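Local coordinates for L-ribulose 3-epimerase (Mesorhizobium loti, PDB 3VYL), which catalyses the C3 epimerization of ketoses, probably interconverting L-ribulose and L-xylulose most efficiently, with a manganese ion bound in a TIM barrel, at residues Ala25-Asp33 / Met267-Ala275. Residues are numbered along the deposited sequence; the frame is centred on the assembly and turned at random.
Sequences ANTRDAGFD and MALAKHARA
Ala30 and Lys271 mark the nearest backbone approach, their CA atoms 4.7 Å apart, where helix 25-30 meets helix 267-275 at a crossing angle of -47° and an axis separation of 9.3 Å. Two small side chains meet here: Ala30 CB lies 3.7 Å from Ala270 CB, with Met267 SD alongside. The chain of Met267, bent at chi2 and chi3, carries CE on to Asn26 O and Asp29 CB. Lys271 runs nearly straight past the CA of Ala30, then turns at its last torsion to place NZ 2.9 Å from Asp29 O in a weak hydrogen bond. The segments lie on helices 17-30 and 266-292, the first and last of an (alpha/beta)8 TIM barrel, packed against each other outside the junction of strands 4-7 and 238-240. Helix 25-30 closes in a Schellman motif at Gly31, whose positive phi turns the chain toward strand 34-37, and Gly31 O accepts a weak, bent hydrogen bond from Arg274 NE (2.9 Å). Arg274 CG stands anti to the backbone N (chi1 -168°), and the bend at chi2 lays CD over the centre of the Phe32 ring, a CH-pi contact 3.7 Å from the centroid. The guanidinium is too distant for more than weak cation-pi attraction, its plane 60° from the ring's. At the ring edge sit Ala270 O and Ala273 CB; Ile6 and Phe240 of the two barrel strands also touch Phe32. With Phe32 cut back to an alanine, Arg274 CD is likely to lose the ring face beneath it, and a gap to open beside Ala270 and Ala273. Beyond the contact, His272 NE2 hydrogen-bonds Thr283 OG1 of a neighbouring subunit.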
ATOM      1  N   ALA A  25     -31.941  17.345   6.025  1.00 41.77           N
ATOM      2  CA  ALA A  25     -32.292  16.331   7.022  1.00 40.66           C
ATOM      3  C   ALA A  25     -31.510  15.031   6.814  1.00 41.33           C
ATOM      4  O   ALA A  25     -31.181  14.322   7.784  1.00 41.65           O
ATOM      5  CB  ALA A  25     -33.793  16.060   7.016  1.00 38.52           C
ATOM      6  N   ASN A  26     -31.232  14.713   5.550  1.00 39.66           N
ATOM      7  CA  ASN A  26     -30.437  13.543   5.220  1.00 39.49           C
ATOM      8  C   ASN A  26     -28.992  13.736   5.668  1.00 39.24           C
ATOM      9  O   ASN A  26     -28.428  12.854   6.310  1.00 39.80           O
ATOM     10  CB  ASN A  26     -30.538  13.208   3.730  1.00 40.50           C
ATOM     11  CG  ASN A  26     -31.870  12.577   3.366  1.00 42.65           C
ATOM     12  OD1 ASN A  26     -32.849  12.707   4.102  1.00 45.85           O
ATOM     13  ND2 ASN A  26     -31.914  11.889   2.232  1.00 40.94           N
ATOM     14  N   THR A  27     -28.423  14.903   5.366  1.00 38.00           N
ATOM     15  CA  THR A  27     -27.111  15.296   5.863  1.00 40.05           C
ATOM     16  C   THR A  27     -26.957  15.043   7.372  1.00 43.53           C
ATOM     17  O   THR A  27     -25.996  14.391   7.803  1.00 46.98           O
ATOM     18  CB  THR A  27     -26.825  16.779   5.561  1.00 39.94           C
ATOM     19  OG1 THR A  27     -26.911  17.008   4.151  1.00 40.32           O
ATOM     20  CG2 THR A  27     -25.445  17.166   6.037  1.00 39.80           C
ATOM     21  N   ARG A  28     -27.902  15.546   8.165  1.00 43.24           N
ATOM     22  CA  ARG A  28     -27.861  15.370   9.610  1.00 46.17           C
ATOM     23  C   ARG A  28     -28.018  13.914  10.063  1.00 46.10           C
ATOM     24  O   ARG A  28     -27.292  13.468  10.954  1.00 47.24           O
ATOM     25  CB  ARG A  28     -28.910  16.250  10.295  1.00 51.68           C
ATOM     26  CG  ARG A  28     -28.494  17.700  10.494  1.00 55.95           C
ATOM     27  CD  ARG A  28     -27.648  17.902  11.750  1.00 62.86           C
ATOM     28  NE  ARG A  28     -28.343  17.526  12.987  1.00 70.48           N
ATOM     29  CZ  ARG A  28     -27.847  17.681  14.216  1.00 73.65           C
ATOM     30  NH1 ARG A  28     -26.642  18.216  14.401  1.00 73.55           N
ATOM     31  NH2 ARG A  28     -28.563  17.303  15.270  1.00 73.88           N
ATOM     32  N   ASP A  29     -28.948  13.172   9.462  1.00 43.23           N
ATOM     33  CA  ASP A  29     -29.134  11.761   9.819  1.00 43.63           C
ATOM     34  C   ASP A  29     -27.900  10.913   9.539  1.00 42.42           C
ATOM     35  O   ASP A  29     -27.652   9.920  10.222  1.00 41.54           O
ATOM     36  CB  ASP A  29     -30.341  11.166   9.097  1.00 46.88           C
ATOM     37  CG  ASP A  29     -31.657  11.717   9.612  1.00 50.34           C
ATOM     38  OD1 ASP A  29     -32.687  11.040   9.430  1.00 49.54           O
ATOM     39  OD2 ASP A  29     -31.660  12.829  10.195  1.00 52.28           O
ATOM     40  N   ALA A  30     -27.136  11.317   8.526  1.00 41.94           N
ATOM     41  CA  ALA A  30     -25.912  10.629   8.133  1.00 39.62           C
ATOM     42  C   ALA A  30     -24.740  10.971   9.057  1.00 38.64           C
ATOM     43  O   ALA A  30     -23.741  10.258   9.085  1.00 38.60           O
ATOM     44  CB  ALA A  30     -25.571  10.963   6.689  1.00 39.06           C
ATOM     45  N   GLY A  31     -24.863  12.069   9.797  1.00 37.20           N
ATOM     46  CA  GLY A  31     -23.852  12.452  10.780  1.00 35.48           C
ATOM     47  C   GLY A  31     -22.875  13.522  10.331  1.00 33.37           C
ATOM     48  O   GLY A  31     -21.876  13.773  10.997  1.00 32.72           O
ATOM     49  N   PHE A  32     -23.162  14.156   9.204  1.00 32.83           N
ATOM     50  CA  PHE A  32     -22.296  15.198   8.684  1.00 33.05           C
ATOM     51  C   PHE A  32     -22.698  16.522   9.292  1.00 34.52           C
ATOM     52  O   PHE A  32     -23.799  16.641   9.805  1.00 38.15           O
ATOM     53  CB  PHE A  32     -22.406  15.248   7.158  1.00 32.10           C
ATOM     54  CG  PHE A  32     -21.767  14.078   6.474  1.00 30.80           C
ATOM     55  CD1 PHE A  32     -20.447  14.152   6.039  1.00 31.09           C
ATOM     56  CD2 PHE A  32     -22.477  12.892   6.281  1.00 30.25           C
ATOM     57  CE1 PHE A  32     -19.848  13.067   5.414  1.00 31.49           C
ATOM     58  CE2 PHE A  32     -21.887  11.803   5.659  1.00 30.60           C
ATOM     59  CZ  PHE A  32     -20.573  11.889   5.220  1.00 31.17           C
ATOM     60  N   ASP A  33     -21.824  17.521   9.247  1.00 35.73           N
ATOM     61  CA  ASP A  33     -22.192  18.827   9.785  1.00 36.87           C
ATOM     62  C   ASP A  33     -21.778  20.004   8.901  1.00 36.21           C
ATOM     63  O   ASP A  33     -21.649  21.143   9.363  1.00 37.00           O
ATOM     64  CB  ASP A  33     -21.748  18.991  11.245  1.00 40.32           C
ATOM     65  CG  ASP A  33     -20.340  18.493  11.491  1.00 44.08           C
ATOM     66  OD1 ASP A  33     -19.416  18.937  10.767  1.00 43.07           O
ATOM     67  OD2 ASP A  33     -20.167  17.659  12.417  1.00 45.40           O
ATOM     68  N   MET A 267     -28.162   6.762   1.651  1.00 31.55           N
ATOM     69  CA  MET A 267     -28.046   6.894   3.094  1.00 31.10           C
ATOM     70  C   MET A 267     -26.934   5.970   3.572  1.00 30.50           C
ATOM     71  O   MET A 267     -26.087   6.385   4.362  1.00 30.52           O
ATOM     72  CB  MET A 267     -29.355   6.588   3.827  1.00 31.71           C
ATOM     73  CG  MET A 267     -29.271   6.776   5.341  1.00 31.32           C
ATOM     74  SD  MET A 267     -28.647   8.399   5.852  1.00 34.56           S
ATOM     75  CE  MET A 267     -30.063   9.458   5.585  1.00 31.91           C
ATOM     76  N   ALA A 268     -26.939   4.729   3.085  1.00 28.74           N
ATOM     77  CA  ALA A 268     -25.898   3.768   3.427  1.00 29.05           C
ATOM     78  C   ALA A 268     -24.535   4.336   3.029  1.00 29.81           C
ATOM     79  O   ALA A 268     -23.610   4.384   3.832  1.00 29.05           O
ATOM     80  CB  ALA A 268     -26.149   2.434   2.745  1.00 28.38           C
ATOM     81  N   LEU A 269     -24.453   4.801   1.786  1.00 30.46           N
ATOM     82  CA  LEU A 269     -23.272   5.439   1.260  1.00 29.96           C
ATOM     83  C   LEU A 269     -22.785   6.569   2.168  1.00 32.24           C
ATOM     84  O   LEU A 269     -21.599   6.628   2.491  1.00 35.53           O
ATOM     85  CB  LEU A 269     -23.533   5.949  -0.164  1.00 28.31           C
ATOM     86  CG  LEU A 269     -22.385   6.730  -0.805  1.00 27.51           C
ATOM     87  CD1 LEU A 269     -21.396   5.779  -1.467  1.00 26.79           C
ATOM     88  CD2 LEU A 269     -22.910   7.762  -1.785  1.00 26.04           C
ATOM     89  N   ALA A 270     -23.684   7.455   2.589  1.00 32.83           N
ATOM     90  CA  ALA A 270     -23.273   8.602   3.409  1.00 32.48           C
ATOM     91  C   ALA A 270     -22.816   8.206   4.825  1.00 32.66           C
ATOM     92  O   ALA A 270     -21.723   8.590   5.256  1.00 31.90           O
ATOM     93  CB  ALA A 270     -24.367   9.652   3.458  1.00 31.52           C
ATOM     94  N   LYS A 271     -23.645   7.437   5.531  1.00 31.93           N
ATOM     95  CA  LYS A 271     -23.286   6.919   6.850  1.00 32.08           C
ATOM     96  C   LYS A 271     -21.923   6.228   6.810  1.00 32.02           C
ATOM     97  O   LYS A 271     -21.090   6.428   7.705  1.00 33.02           O
ATOM     98  CB  LYS A 271     -24.335   5.929   7.370  1.00 33.42           C
ATOM     99  CG  LYS A 271     -25.633   6.538   7.885  1.00 34.57           C
ATOM    100  CD  LYS A 271     -26.465   5.480   8.604  1.00 35.72           C
ATOM    101  CE  LYS A 271     -27.884   5.954   8.900  1.00 38.07           C
ATOM    102  NZ  LYS A 271     -27.959   7.097   9.850  1.00 38.20           N
ATOM    103  N   HIS A 272     -21.701   5.419   5.774  1.00 29.82           N
ATOM    104  CA  HIS A 272     -20.423   4.720   5.586  1.00 27.93           C
ATOM    105  C   HIS A 272     -19.285   5.687   5.388  1.00 27.67           C
ATOM    106  O   HIS A 272     -18.215   5.541   5.984  1.00 27.80           O
ATOM    107  CB  HIS A 272     -20.502   3.772   4.405  1.00 25.89           C
ATOM    108  CG  HIS A 272     -19.199   3.091   4.083  1.00 26.15           C
ATOM    109  ND1 HIS A 272     -18.251   3.664   3.308  1.00 25.86           N
ATOM    110  CD2 HIS A 272     -18.706   1.843   4.446  1.00 24.24           C
ATOM    111  CE1 HIS A 272     -17.217   2.820   3.183  1.00 24.28           C
ATOM    112  NE2 HIS A 272     -17.498   1.708   3.877  1.00 23.60           N
ATOM    113  N   ALA A 273     -19.507   6.692   4.556  1.00 26.55           N
ATOM    114  CA  ALA A 273     -18.483   7.681   4.297  1.00 26.66           C
ATOM    115  C   ALA A 273     -18.171   8.443   5.573  1.00 27.65           C
ATOM    116  O   ALA A 273     -17.024   8.835   5.799  1.00 28.94           O
ATOM    117  CB  ALA A 273     -18.920   8.627   3.196  1.00 24.97           C
ATOM    118  N   ARG A 274     -19.191   8.637   6.408  1.00 28.86           N
ATOM    119  CA  ARG A 274     -19.029   9.349   7.675  1.00 28.51           C
ATOM    120  C   ARG A 274     -18.134   8.567   8.642  1.00 28.16           C
ATOM    121  O   ARG A 274     -17.243   9.149   9.266  1.00 28.00           O
ATOM    122  CB  ARG A 274     -20.385   9.640   8.329  1.00 28.36           C
ATOM    123  CG  ARG A 274     -20.312  10.617   9.498  1.00 29.17           C
ATOM    124  CD  ARG A 274     -19.623  11.910   9.086  1.00 30.25           C
ATOM    125  NE  ARG A 274     -19.222  12.755  10.213  1.00 32.36           N
ATOM    126  CZ  ARG A 274     -18.210  12.500  11.046  1.00 32.82           C
ATOM    127  NH1 ARG A 274     -17.487  11.390  10.916  1.00 32.63           N
ATOM    128  NH2 ARG A 274     -17.935  13.351  12.028  1.00 31.23           N
ATOM    129  N   ALA A 275     -18.374   7.260   8.754  1.00 26.64           N
ATOM    130  CA  ALA A 275     -17.589   6.412   9.634  1.00 27.06           C
ATOM    131  C   ALA A 275     -16.151   6.303   9.121  1.00 28.81           C
ATOM    132  O   ALA A 275     -15.198   6.328   9.914  1.00 28.47           O
ATOM    133  CB  ALA A 275     -18.219   5.035   9.754  1.00 25.52           C
TER